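Local coordinates for protein glucosamine--fructose-6-phosphate aminotransferase [isomerizing] (PDB 3TBF) that probably makes glucosamine 6-phosphate from fructose 6-phosphate and glutamine, this fragment being the isomerase part built of two SIS domains, at residues K78-P83 against V180-K185; S103-I108 against Q127-S132; M133-V138 against F151-G156. All blocks are in the same frame, centred on the assembly; numbering follows the deposited sequence.

Contact 1 (K78-P83 against V180-K185); sequences KYAKVP and VIAKLK
In the first SIS domain of the chain, the last turn of helix 63-80 packs against the last turn of helix 165-184, and A80 meets I181 and A182 where the two helices finish. Two alanines let the backbones come close: the CA atoms of A80 and A182 are 4.0 Å apart. The methyl of A182 sits against the backbone of the other helix end, its CB 3.9 Å from A80 CA and equally close to the carbonyl oxygen of Y79. The A80 methyl points at the 180-185 helix and lies 4.0 Å from CG2 of I181. That same CG2 is shared with V82, whose CG2 approaches to 3.9 Å, the two side chains crossing at about a right angle. I181 has a chi1 of -63°, which sets CG1 beside the backbone N and leaves CG2 anti to that N, facing the contact. No hydrogen bond crosses; the side chains that meet are all apolar, though the A182 methyl also lies against a peptide carbonyl. K81, with positive phi, turns the chain out of the helix and allows V82 to swing back onto I181. The A80 carbonyl is taken by the hydroxyl of S187, just past the second helix. Around this joint, F51 of helix 47-52 packs on I181, I57 of strand 56-61 on V82, and the Y79 ring leans the other way, its hydroxyl bonded to D333.

Contact 2 (S103-I108 against Q127-S132); sequences SLFVSI and QNYVGS
S103-F105 and Y129-S132 lie side by side, parallel, and two backbone bonds hold them: V130 N gives to S103 O at 2.9 Å and F105 N to G131 O at 3.0 Å. The chain turns a corner at V130, and only F105 and S132 pair in regular fashion, their CA atoms 4.6 Å apart. There S132 CA also makes a close CA-H...O contact of 3.1 Å with F105 O. Beside this backbone the two aromatic rings form a T-shaped pair. F105 turns its edge, through CD2, to the face of Y129; the centroids are 5.5 Å apart and the planes stand at 82°. The F105 CB lies over that same ring in a CH-pi contact, 4.0 Å from the Y129 centroid, so stem and edge of one phenylalanine both rest on the tyrosine. S103 puts its carbonyl at the rim of the tyrosine ring, while its CB comes obliquely to Y129 CD1 (3.5 Å) from the side away from F105. Across the sheet from the F105 ring, L104 has CG anti to its backbone N (chi1 179°) and lays CD1 3.6 Å from G131 O. The pair of strands belongs to the beta-alpha-beta unit 103-136: S124 of helix 115-124 touches both F105 and Y129, F177 of helix 165-184 packs on L104, and strand 56-61 hydrogen-bonds to the other edge of 103-108.

Contact 3 (M133-V138 against F151-G156); sequences MCICNV and FMTKAG
With CG anti to the backbone N (chi1 -161°), N137 stretches its amide across to the chain beyond strand 149-152, while T153 turns OG1 between its own backbone N and carbonyl carbon (chi1 56°) to meet it. The hydroxyl of T153 donates to N137 OD1 at 2.7 Å, and the backbone N of A155 gives a second bond to that oxygen at 2.9 Å, both arriving from the same face of the amide plane. On the other branch, N137 ND2 donates to G156 O at 2.7 Å, with the acceptor close to the amide plane. Three bonds thus grip a buried amide and fix its rotation, binding the loop 153-156 to the end of the neighbouring strand. The A155 methyl packs alongside, its CB 3.4 Å from OD1. This is at the C-terminal ends of two strands of a five-stranded parallel sheet of order 2-1-3-4-5, the flavodoxin-like arrangement of SIS domains, where 129-136 and 149-152, the latter outermost within the chain, are consecutive strands of a beta-alpha-beta unit with helix 142-146 between them. Their pairing comes from F151 N to C134 O, C136 N to F151 O and T153 N to C136 O, the last at 3.0 Å. A water continues the link past the strand ends, donating to the carbonyl oxygens of N137 and T153. Selenomethionine M152, bent at chi2 and chi3, curls its CE back to 3.5 Å from V138 C. On the face opposite M152, I135 CG2 meets T153 CG2 at 4.0 Å, the two side chains crossing at about a right angle, and F151 faces A173 of helix 165-184.

From the N terminus, the chain leaves helix 63-80 at 78-83, and contact 1 closes only after about a hundred residues, when helix 165-184 ends beside it. Contacts 2 and 3 both nest inside that loop, in series: strand 103-109 pairs with 129-136 through helix 115-124, then 129-136 pairs with 149-152 through helix 142-146. They share strand 129-136 and touch directly, F105 O with M133 N and S107 O with I135 N being probable hydrogen bonds at 2.8 Å each. Contact 1 touches neither, its nearest atoms about 6 Å from each. Contacts 2 and 3 tie together three neighbouring strands of the five-stranded sheet, while contact 1 joins the ends of two helices packed on it.

Contact 1 (K78-P83 against V180-K185)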
ATOM      1  N   LYS A  78      -0.360   4.960 -18.226  1.00 15.59           N
ATOM      2  CA  LYS A  78      -0.119   6.205 -18.901  1.00 16.53           C
ATOM      3  C   LYS A  78       0.281   6.037 -20.364  1.00 18.13           C
ATOM      4  O   LYS A  78      -0.231   6.763 -21.202  1.00 20.59           O
ATOM      5  CB  LYS A  78       1.006   6.981 -18.185  1.00 16.03           C
ATOM      6  CG  LYS A  78       1.449   8.245 -18.898  1.00 14.97           C
ATOM      7  CD  LYS A  78       2.309   9.165 -17.987  1.00 15.13           C
ATOM      8  CE  LYS A  78       2.756  10.386 -18.767  1.00 18.42           C
ATOM      9  NZ  LYS A  78       3.604  11.297 -17.954  1.00 23.62           N
ATOM     10  N   TYR A  79       1.218   5.121 -20.654  1.00 17.27           N
ATOM     11  CA  TYR A  79       1.765   4.942 -21.986  1.00 17.43           C
ATOM     12  C   TYR A  79       1.103   3.862 -22.799  1.00 17.78           C
ATOM     13  O   TYR A  79       0.807   4.087 -23.942  1.00 20.41           O
ATOM     14  CB  TYR A  79       3.267   4.659 -21.915  1.00 16.70           C
ATOM     15  CG  TYR A  79       4.065   5.832 -21.456  1.00 17.99           C
ATOM     16  CD1 TYR A  79       4.398   6.868 -22.324  1.00 24.36           C
ATOM     17  CD2 TYR A  79       4.469   5.949 -20.151  1.00 21.16           C
ATOM     18  CE1 TYR A  79       5.140   7.993 -21.894  1.00 22.86           C
ATOM     19  CE2 TYR A  79       5.195   7.056 -19.708  1.00 22.95           C
ATOM     20  CZ  TYR A  79       5.533   8.067 -20.582  1.00 23.71           C
ATOM     21  OH  TYR A  79       6.265   9.116 -20.114  1.00 22.89           O
ATOM     22  N   ALA A  80       0.894   2.682 -22.252  1.00 17.92           N
ATOM     23  CA  ALA A  80       0.154   1.620 -22.967  1.00 17.50           C
ATOM     24  C   ALA A  80      -1.358   1.751 -22.893  1.00 18.74           C
ATOM     25  O   ALA A  80      -2.065   1.088 -23.638  1.00 18.37           O
ATOM     26  CB  ALA A  80       0.551   0.281 -22.472  1.00 15.74           C
ATOM     27  N   LYS A  81      -1.855   2.546 -21.949  1.00 19.84           N
ATOM     28  CA  LYS A  81      -3.273   2.693 -21.704  1.00 21.00           C
ATOM     29  C   LYS A  81      -4.028   1.391 -21.470  1.00 21.35           C
ATOM     30  O   LYS A  81      -5.182   1.250 -21.864  1.00 22.32           O
ATOM     31  CB  LYS A  81      -3.915   3.452 -22.844  1.00 22.72           C
ATOM     32  CG  LYS A  81      -3.121   4.656 -23.231  1.00 26.25           C
ATOM     33  CD  LYS A  81      -3.898   5.912 -23.212  1.00 32.55           C
ATOM     34  CE  LYS A  81      -2.951   7.076 -22.920  1.00 37.22           C
ATOM     35  NZ  LYS A  81      -3.160   7.779 -21.566  1.00 41.31           N
ATOM     36  N   VAL A  82      -3.394   0.448 -20.797  1.00 19.80           N
ATOM     37  CA  VAL A  82      -4.068  -0.746 -20.368  1.00 19.08           C
ATOM     38  C   VAL A  82      -4.249  -0.655 -18.857  1.00 18.46           C
ATOM     39  O   VAL A  82      -3.344  -0.274 -18.156  1.00 16.03           O
ATOM     40  CB  VAL A  82      -3.276  -1.969 -20.758  1.00 19.16           C
ATOM     41  CG1 VAL A  82      -4.013  -3.260 -20.389  1.00 16.97           C
ATOM     42  CG2 VAL A  82      -3.050  -1.910 -22.251  1.00 19.33           C
ATOM     43  N   PRO A  83      -5.473  -0.932 -18.361  1.00 19.00           N
ATOM     44  CA  PRO A  83      -5.617  -0.856 -16.924  1.00 19.53           C
ATOM     45  C   PRO A  83      -4.723  -1.904 -16.207  1.00 20.36           C
ATOM     46  O   PRO A  83      -4.492  -3.012 -16.732  1.00 18.88           O
ATOM     47  CB  PRO A  83      -7.109  -1.103 -16.711  1.00 19.78           C
ATOM     48  CG  PRO A  83      -7.565  -1.776 -17.901  1.00 20.05           C
ATOM     49  CD  PRO A  83      -6.723  -1.293 -19.031  1.00 18.84           C
ATOM     50  N   VAL A 180       6.282  -2.425 -25.830  1.00 15.56           N
ATOM     51  CA  VAL A 180       5.753  -3.486 -26.661  1.00 16.39           C
ATOM     52  C   VAL A 180       4.233  -3.528 -26.706  1.00 17.66           C
ATOM     53  O   VAL A 180       3.647  -3.628 -27.742  1.00 17.37           O
ATOM     54  CB  VAL A 180       6.246  -4.858 -26.173  1.00 17.33           C
ATOM     55  CG1 VAL A 180       5.414  -6.015 -26.842  1.00 16.07           C
ATOM     56  CG2 VAL A 180       7.813  -5.003 -26.437  1.00 13.84           C
ATOM     57  N   ILE A 181       3.597  -3.404 -25.549  1.00 19.17           N
ATOM     58  CA  ILE A 181       2.142  -3.386 -25.450  1.00 19.58           C
ATOM     59  C   ILE A 181       1.599  -2.132 -26.080  1.00 20.14           C
ATOM     60  O   ILE A 181       0.611  -2.171 -26.791  1.00 20.91           O
ATOM     61  CB  ILE A 181       1.670  -3.465 -23.964  1.00 19.74           C
ATOM     62  CG1 ILE A 181       2.110  -4.783 -23.382  1.00 23.01           C
ATOM     63  CG2 ILE A 181       0.124  -3.402 -23.845  1.00 19.34           C
ATOM     64  CD1 ILE A 181       1.642  -6.023 -24.225  1.00 26.54           C
ATOM     65  N   ALA A 182       2.252  -1.021 -25.815  1.00 20.49           N
ATOM     66  CA  ALA A 182       1.803   0.244 -26.337  1.00 22.54           C
ATOM     67  C   ALA A 182       1.723   0.187 -27.839  1.00 24.48           C
ATOM     68  O   ALA A 182       0.775   0.697 -28.435  1.00 26.39           O
ATOM     69  CB  ALA A 182       2.718   1.375 -25.924  1.00 20.29           C
ATOM     70  N   LYS A 183       2.733  -0.399 -28.455  1.00 26.37           N
ATOM     71  CA  LYS A 183       2.815  -0.438 -29.904  1.00 27.82           C
ATOM     72  C   LYS A 183       1.767  -1.357 -30.505  1.00 29.10           C
ATOM     73  O   LYS A 183       1.115  -1.039 -31.484  1.00 30.67           O
ATOM     74  CB  LYS A 183       4.182  -0.960 -30.295  1.00 28.26           C
ATOM     75  CG  LYS A 183       4.392  -1.196 -31.766  1.00 28.83           C
ATOM     76  CD  LYS A 183       5.861  -1.227 -31.980  1.00 31.73           C
ATOM     77  CE  LYS A 183       6.270  -1.828 -33.318  1.00 34.85           C
ATOM     78  NZ  LYS A 183       6.398  -0.783 -34.358  1.00 34.02           N
ATOM     79  N   LEU A 184       1.618  -2.513 -29.899  1.00 29.59           N
ATOM     80  CA  LEU A 184       0.661  -3.503 -30.370  1.00 30.86           C
ATOM     81  C   LEU A 184      -0.789  -2.998 -30.289  1.00 31.66           C
ATOM     82  O   LEU A 184      -1.641  -3.425 -31.057  1.00 32.65           O
ATOM     83  CB  LEU A 184       0.793  -4.732 -29.493  1.00 30.63           C
ATOM     84  CG  LEU A 184       0.820  -6.076 -30.166  1.00 33.77           C
ATOM     85  CD1 LEU A 184       1.614  -6.051 -31.487  1.00 38.11           C
ATOM     86  CD2 LEU A 184       1.438  -7.069 -29.200  1.00 35.45           C
ATOM     87  N   LYS A 185      -1.066  -2.122 -29.329  1.00 30.87           N
ATOM     88  CA  LYS A 185      -2.410  -1.646 -29.119  1.00 31.32           C
ATOM     89  C   LYS A 185      -2.534  -0.250 -29.642  1.00 31.86           C
ATOM     90  O   LYS A 185      -3.480   0.431 -29.340  1.00 33.30           O
ATOM     91  CB  LYS A 185      -2.771  -1.662 -27.628  1.00 30.88           C
ATOM     92  CG  LYS A 185      -2.718  -3.039 -27.018  1.00 28.62           C
ATOM     93  CD  LYS A 185      -3.985  -3.438 -26.380  1.00 29.68           C
ATOM     94  CE  LYS A 185      -3.957  -4.929 -26.045  1.00 30.37           C
ATOM     95  NZ  LYS A 185      -5.164  -5.651 -26.530  1.00 32.10           N
TER

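Contact 2 (S103-I108 against Q127-S132)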
ATOM      1  N   SER A 103      -7.736 -10.578 -18.699  1.00 28.81           N
ATOM      2  CA  SER A 103      -6.711 -10.264 -17.737  1.00 26.64           C
ATOM      3  C   SER A 103      -5.456 -11.075 -17.983  1.00 24.13           C
ATOM      4  O   SER A 103      -5.536 -12.293 -18.119  1.00 24.99           O
ATOM      5  CB  SER A 103      -7.206 -10.572 -16.339  1.00 26.06           C
ATOM      6  OG  SER A 103      -7.503  -9.380 -15.688  1.00 28.20           O
ATOM      7  N   LEU A 104      -4.309 -10.409 -18.001  1.00 20.86           N
ATOM      8  CA  LEU A 104      -3.026 -11.087 -18.114  1.00 18.83           C
ATOM      9  C   LEU A 104      -2.422 -11.137 -16.736  1.00 17.07           C
ATOM     10  O   LEU A 104      -2.378 -10.126 -16.048  1.00 17.18           O
ATOM     11  CB  LEU A 104      -2.101 -10.305 -19.054  1.00 18.72           C
ATOM     12  CG  LEU A 104      -0.707 -10.854 -19.276  1.00 18.79           C
ATOM     13  CD1 LEU A 104      -0.825 -12.172 -20.059  1.00 17.06           C
ATOM     14  CD2 LEU A 104       0.184  -9.819 -19.952  1.00 14.48           C
ATOM     15  N   PHE A 105      -2.026 -12.321 -16.316  1.00 15.95           N
ATOM     16  CA  PHE A 105      -1.374 -12.536 -15.042  1.00 15.28           C
ATOM     17  C   PHE A 105       0.141 -12.361 -15.238  1.00 15.23           C
ATOM     18  O   PHE A 105       0.774 -13.073 -15.991  1.00 16.64           O
ATOM     19  CB  PHE A 105      -1.708 -13.941 -14.509  1.00 14.88           C
ATOM     20  CG  PHE A 105      -1.146 -14.220 -13.153  1.00 16.69           C
ATOM     21  CD1 PHE A 105       0.178 -14.624 -12.997  1.00 19.01           C
ATOM     22  CD2 PHE A 105      -1.904 -14.045 -12.026  1.00 18.26           C
ATOM     23  CE1 PHE A 105       0.714 -14.864 -11.722  1.00 17.34           C
ATOM     24  CE2 PHE A 105      -1.378 -14.318 -10.753  1.00 20.40           C
ATOM     25  CZ  PHE A 105      -0.059 -14.697 -10.614  1.00 18.23           C
ATOM     26  N   VAL A 106       0.708 -11.345 -14.609  1.00 15.01           N
ATOM     27  CA  VAL A 106       2.119 -11.047 -14.706  1.00 13.80           C
ATOM     28  C   VAL A 106       2.714 -11.244 -13.328  1.00 13.99           C
ATOM     29  O   VAL A 106       2.257 -10.627 -12.357  1.00 13.95           O
ATOM     30  CB  VAL A 106       2.346  -9.627 -15.104  1.00 13.91           C
ATOM     31  CG1 VAL A 106       3.874  -9.265 -15.042  1.00 14.07           C
ATOM     32  CG2 VAL A 106       1.781  -9.384 -16.466  1.00 12.92           C
ATOM     33  N   SER A 107       3.688 -12.145 -13.219  1.00 13.65           N
ATOM     34  CA  SER A 107       4.440 -12.276 -11.992  1.00 13.39           C
ATOM     35  C   SER A 107       5.874 -11.723 -12.148  1.00 13.07           C
ATOM     36  O   SER A 107       6.433 -11.616 -13.242  1.00 10.81           O
ATOM     37  CB  SER A 107       4.462 -13.721 -11.555  1.00 14.63           C
ATOM     38  OG  SER A 107       5.073 -14.534 -12.503  1.00 17.75           O
ATOM     39  N   ILE A 108       6.420 -11.231 -11.056  1.00 12.66           N
ATOM     40  CA  ILE A 108       7.759 -10.712 -11.094  1.00 12.72           C
ATOM     41  C   ILE A 108       8.548 -11.426 -10.022  1.00 13.64           C
ATOM     42  O   ILE A 108       8.123 -11.457  -8.886  1.00 13.17           O
ATOM     43  CB  ILE A 108       7.777  -9.219 -10.798  1.00 12.58           C
ATOM     44  CG1 ILE A 108       6.816  -8.453 -11.740  1.00 11.53           C
ATOM     45  CG2 ILE A 108       9.201  -8.684 -10.968  1.00  9.24           C
ATOM     46  CD1 ILE A 108       6.649  -6.989 -11.397  1.00  5.99           C
ATOM     47  N   GLN A 127      -8.491 -19.778 -13.168  1.00 28.00           N
ATOM     48  CA  GLN A 127      -9.332 -18.586 -13.180  1.00 27.57           C
ATOM     49  C   GLN A 127      -9.425 -18.055 -14.593  1.00 28.69           C
ATOM     50  O   GLN A 127      -8.817 -18.569 -15.525  1.00 28.56           O
ATOM     51  CB  GLN A 127      -8.800 -17.539 -12.185  1.00 26.33           C
ATOM     52  CG  GLN A 127      -8.951 -17.983 -10.715  1.00 25.48           C
ATOM     53  CD  GLN A 127      -8.443 -16.965  -9.680  1.00 23.57           C
ATOM     54  OE1 GLN A 127      -9.180 -16.574  -8.755  1.00 20.84           O
ATOM     55  NE2 GLN A 127      -7.188 -16.563  -9.811  1.00 19.39           N
ATOM     56  N   ASN A 128     -10.181 -16.995 -14.741  1.00 29.86           N
ATOM     57  CA  ASN A 128     -10.459 -16.416 -16.030  1.00 31.18           C
ATOM     58  C   ASN A 128      -9.321 -15.613 -16.693  1.00 29.43           C
ATOM     59  O   ASN A 128      -9.595 -14.656 -17.398  1.00 29.91           O
ATOM     60  CB  ASN A 128     -11.660 -15.488 -15.834  1.00 32.39           C
ATOM     61  CG  ASN A 128     -12.377 -15.177 -17.119  1.00 36.58           C
ATOM     62  OD1 ASN A 128     -12.295 -15.951 -18.100  1.00 43.18           O
ATOM     63  ND2 ASN A 128     -13.100 -14.044 -17.132  1.00 38.82           N
ATOM     64  N   TYR A 129      -8.062 -15.948 -16.492  1.00 27.91           N
ATOM     65  CA  TYR A 129      -7.022 -15.122 -17.140  1.00 27.54           C
ATOM     66  C   TYR A 129      -6.800 -15.613 -18.563  1.00 27.76           C
ATOM     67  O   TYR A 129      -6.992 -16.799 -18.838  1.00 28.51           O
ATOM     68  CB  TYR A 129      -5.690 -15.197 -16.399  1.00 27.04           C
ATOM     69  CG  TYR A 129      -5.701 -14.580 -15.031  1.00 25.12           C
ATOM     70  CD1 TYR A 129      -5.510 -13.228 -14.872  1.00 25.29           C
ATOM     71  CD2 TYR A 129      -5.882 -15.348 -13.900  1.00 24.89           C
ATOM     72  CE1 TYR A 129      -5.490 -12.634 -13.622  1.00 23.58           C
ATOM     73  CE2 TYR A 129      -5.881 -14.776 -12.647  1.00 24.77           C
ATOM     74  CZ  TYR A 129      -5.672 -13.409 -12.513  1.00 24.78           C
ATOM     75  OH  TYR A 129      -5.668 -12.829 -11.267  1.00 23.76           O
ATOM     76  N   VAL A 130      -6.380 -14.720 -19.454  1.00 27.01           N
ATOM     77  CA  VAL A 130      -6.078 -15.103 -20.826  1.00 27.39           C
ATOM     78  C   VAL A 130      -4.736 -15.835 -20.906  1.00 27.08           C
ATOM     79  O   VAL A 130      -4.470 -16.589 -21.840  1.00 27.11           O
ATOM     80  CB  VAL A 130      -6.070 -13.878 -21.783  1.00 27.88           C
ATOM     81  CG1 VAL A 130      -7.432 -13.210 -21.801  1.00 26.82           C
ATOM     82  CG2 VAL A 130      -5.006 -12.858 -21.399  1.00 27.38           C
ATOM     83  N   GLY A 131      -3.884 -15.588 -19.921  1.00 26.55           N
ATOM     84  CA  GLY A 131      -2.564 -16.220 -19.873  1.00 26.21           C
ATOM     85  C   GLY A 131      -1.653 -15.630 -18.814  1.00 24.54           C
ATOM     86  O   GLY A 131      -2.082 -14.805 -18.013  1.00 24.70           O
ATOM     87  N   SER A 132      -0.398 -16.058 -18.810  1.00 22.90           N
ATOM     88  CA  SER A 132       0.574 -15.612 -17.812  1.00 21.57           C
ATOM     89  C   SER A 132       1.925 -15.235 -18.428  1.00 20.84           C
ATOM     90  O   SER A 132       2.342 -15.771 -19.467  1.00 19.38           O
ATOM     91  CB  SER A 132       0.792 -16.694 -16.757  1.00 21.35           C
ATOM     92  OG  SER A 132       1.108 -17.929 -17.378  1.00 22.86           O
TER

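Contact 3 (M133-V138 against F151-G156)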
HETATM    1  N   MSE A 133       2.604 -14.307 -17.765  1.00 20.26           N
HETATM    2  CA  MSE A 133       3.928 -13.885 -18.165  1.00 19.63           C
HETATM    3  C   MSE A 133       4.754 -13.728 -16.927  1.00 19.56           C
HETATM    4  O   MSE A 133       4.304 -13.167 -15.973  1.00 21.07           O
HETATM    5  CB  MSE A 133       3.890 -12.557 -18.901  1.00 19.67           C
HETATM    6  CG  MSE A 133       5.297 -12.024 -19.218  1.00 19.45           C
HETATM    7 SE   MSE A 133       5.263 -10.416 -20.293  0.60 25.70          SE
HETATM    8  CE  MSE A 133       4.948  -9.059 -18.850  1.00 18.78           C
ATOM      9  N   CYS A 134       5.977 -14.199 -16.961  1.00 20.09           N
ATOM     10  CA  CYS A 134       6.889 -14.022 -15.867  1.00 21.18           C
ATOM     11  C   CYS A 134       7.977 -13.047 -16.218  1.00 19.23           C
ATOM     12  O   CYS A 134       8.595 -13.165 -17.263  1.00 18.42           O
ATOM     13  CB  CYS A 134       7.584 -15.339 -15.526  1.00 22.71           C
ATOM     14  SG  CYS A 134       8.626 -15.038 -14.054  1.00 33.69           S
ATOM     15  N   ILE A 135       8.239 -12.096 -15.339  1.00 18.21           N
ATOM     16  CA  ILE A 135       9.468 -11.301 -15.436  1.00 17.58           C
ATOM     17  C   ILE A 135      10.466 -11.896 -14.459  1.00 19.52           C
ATOM     18  O   ILE A 135      10.356 -11.681 -13.252  1.00 18.29           O
ATOM     19  CB  ILE A 135       9.243  -9.861 -15.069  1.00 16.68           C
ATOM     20  CG1 ILE A 135       8.118  -9.317 -15.919  1.00 17.46           C
ATOM     21  CG2 ILE A 135      10.526  -9.027 -15.158  1.00 11.35           C
ATOM     22  CD1 ILE A 135       8.438  -8.176 -16.566  1.00 19.42           C
ATOM     23  N   CYS A 136      11.422 -12.679 -14.972  1.00 21.25           N
ATOM     24  CA  CYS A 136      12.267 -13.494 -14.059  1.00 23.58           C
ATOM     25  C   CYS A 136      13.713 -13.397 -14.459  1.00 22.08           C
ATOM     26  O   CYS A 136      14.003 -13.024 -15.569  1.00 21.13           O
ATOM     27  CB  CYS A 136      11.775 -14.962 -13.974  1.00 24.29           C
ATOM     28  SG  CYS A 136      12.834 -16.173 -12.930  1.00 36.35           S
ATOM     29  N   ASN A 137      14.602 -13.715 -13.525  1.00 22.20           N
ATOM     30  CA  ASN A 137      16.049 -13.674 -13.741  1.00 22.62           C
ATOM     31  C   ASN A 137      16.736 -15.049 -13.938  1.00 22.90           C
ATOM     32  O   ASN A 137      17.846 -15.121 -14.460  1.00 22.91           O
ATOM     33  CB  ASN A 137      16.757 -12.956 -12.599  1.00 22.21           C
ATOM     34  CG  ASN A 137      18.153 -12.487 -13.003  1.00 23.92           C
ATOM     35  OD1 ASN A 137      18.304 -11.831 -14.021  1.00 23.39           O
ATOM     36  ND2 ASN A 137      19.155 -12.817 -12.209  1.00 23.85           N
ATOM     37  N   VAL A 138      16.077 -16.114 -13.515  1.00 23.67           N
ATOM     38  CA  VAL A 138      16.636 -17.468 -13.565  1.00 24.09           C
ATOM     39  C   VAL A 138      15.842 -18.280 -14.563  1.00 25.50           C
ATOM     40  O   VAL A 138      14.719 -18.685 -14.271  1.00 24.53           O
ATOM     41  CB  VAL A 138      16.555 -18.151 -12.201  1.00 24.31           C
ATOM     42  CG1 VAL A 138      16.974 -19.685 -12.318  1.00 24.17           C
ATOM     43  CG2 VAL A 138      17.381 -17.367 -11.182  1.00 20.75           C
ATOM     44  N   PHE A 151       9.762 -12.974 -19.897  1.00 22.53           N
ATOM     45  CA  PHE A 151      10.714 -11.950 -20.207  1.00 22.19           C
ATOM     46  C   PHE A 151      11.849 -12.042 -19.172  1.00 20.87           C
ATOM     47  O   PHE A 151      11.620 -11.830 -17.981  1.00 18.72           O
ATOM     48  CB  PHE A 151      10.072 -10.587 -20.142  1.00 22.30           C
ATOM     49  CG  PHE A 151      10.997  -9.504 -20.509  1.00 26.89           C
ATOM     50  CD1 PHE A 151      12.265  -9.413 -19.916  1.00 31.94           C
ATOM     51  CD2 PHE A 151      10.668  -8.592 -21.470  1.00 33.66           C
ATOM     52  CE1 PHE A 151      13.172  -8.417 -20.261  1.00 31.49           C
ATOM     53  CE2 PHE A 151      11.596  -7.600 -21.841  1.00 34.48           C
ATOM     54  CZ  PHE A 151      12.840  -7.518 -21.211  1.00 32.63           C
HETATM   55  N   MSE A 152      13.072 -12.335 -19.644  1.00 19.43           N
HETATM   56  CA  MSE A 152      14.183 -12.550 -18.759  1.00 18.85           C
HETATM   57  C   MSE A 152      14.943 -11.232 -18.555  1.00 18.49           C
HETATM   58  O   MSE A 152      15.291 -10.565 -19.493  1.00 17.79           O
HETATM   59  CB  MSE A 152      15.151 -13.574 -19.378  1.00 19.61           C
HETATM   60  CG  MSE A 152      14.524 -14.904 -19.785  1.00 20.39           C
HETATM   61 SE   MSE A 152      13.563 -15.752 -18.283  0.60 21.03          SE
HETATM   62  CE  MSE A 152      15.181 -16.022 -17.158  1.00 21.95           C
ATOM     63  N   THR A 153      15.195 -10.880 -17.309  1.00 17.77           N
ATOM     64  CA  THR A 153      16.141  -9.852 -16.973  1.00 17.47           C
ATOM     65  C   THR A 153      17.542 -10.447 -17.113  1.00 18.01           C
ATOM     66  O   THR A 153      17.699 -11.634 -17.199  1.00 17.72           O
ATOM     67  CB  THR A 153      15.919  -9.369 -15.534  1.00 17.20           C
ATOM     68  OG1 THR A 153      15.995 -10.504 -14.643  1.00 18.60           O
ATOM     69  CG2 THR A 153      14.543  -8.687 -15.394  1.00 15.45           C
ATOM     70  N   LYS A 154      18.559  -9.608 -17.209  1.00 19.00           N
ATOM     71  CA  LYS A 154      19.921 -10.091 -17.246  1.00 20.79           C
ATOM     72  C   LYS A 154      20.631  -9.491 -16.081  1.00 22.62           C
ATOM     73  O   LYS A 154      21.558  -8.718 -16.262  1.00 24.57           O
ATOM     74  CB  LYS A 154      20.647  -9.636 -18.472  1.00 19.66           C
ATOM     75  CG  LYS A 154      20.003  -9.955 -19.801  1.00 21.64           C
ATOM     76  CD  LYS A 154      19.384 -11.285 -19.840  1.00 23.77           C
ATOM     77  CE  LYS A 154      19.502 -11.861 -21.171  1.00 28.29           C
ATOM     78  NZ  LYS A 154      18.315 -12.613 -21.546  1.00 30.31           N
ATOM     79  N   ALA A 155      20.173  -9.791 -14.887  1.00 23.93           N
ATOM     80  CA  ALA A 155      20.825  -9.277 -13.719  1.00 25.97           C
ATOM     81  C   ALA A 155      22.072 -10.098 -13.319  1.00 28.25           C
ATOM     82  O   ALA A 155      22.938  -9.557 -12.625  1.00 30.48           O
ATOM     83  CB  ALA A 155      19.836  -9.171 -12.568  1.00 25.13           C
ATOM     84  N   GLY A 156      22.208 -11.349 -13.767  1.00 29.28           N
ATOM     85  CA  GLY A 156      23.231 -12.248 -13.216  1.00 30.32           C
ATOM     86  C   GLY A 156      22.834 -12.613 -11.801  1.00 31.29           C
ATOM     87  O   GLY A 156      21.698 -12.450 -11.449  1.00 32.77           O
TER
HETATM   88  O   HOH W   1      18.452 -14.290 -16.923  1.00 17.41           O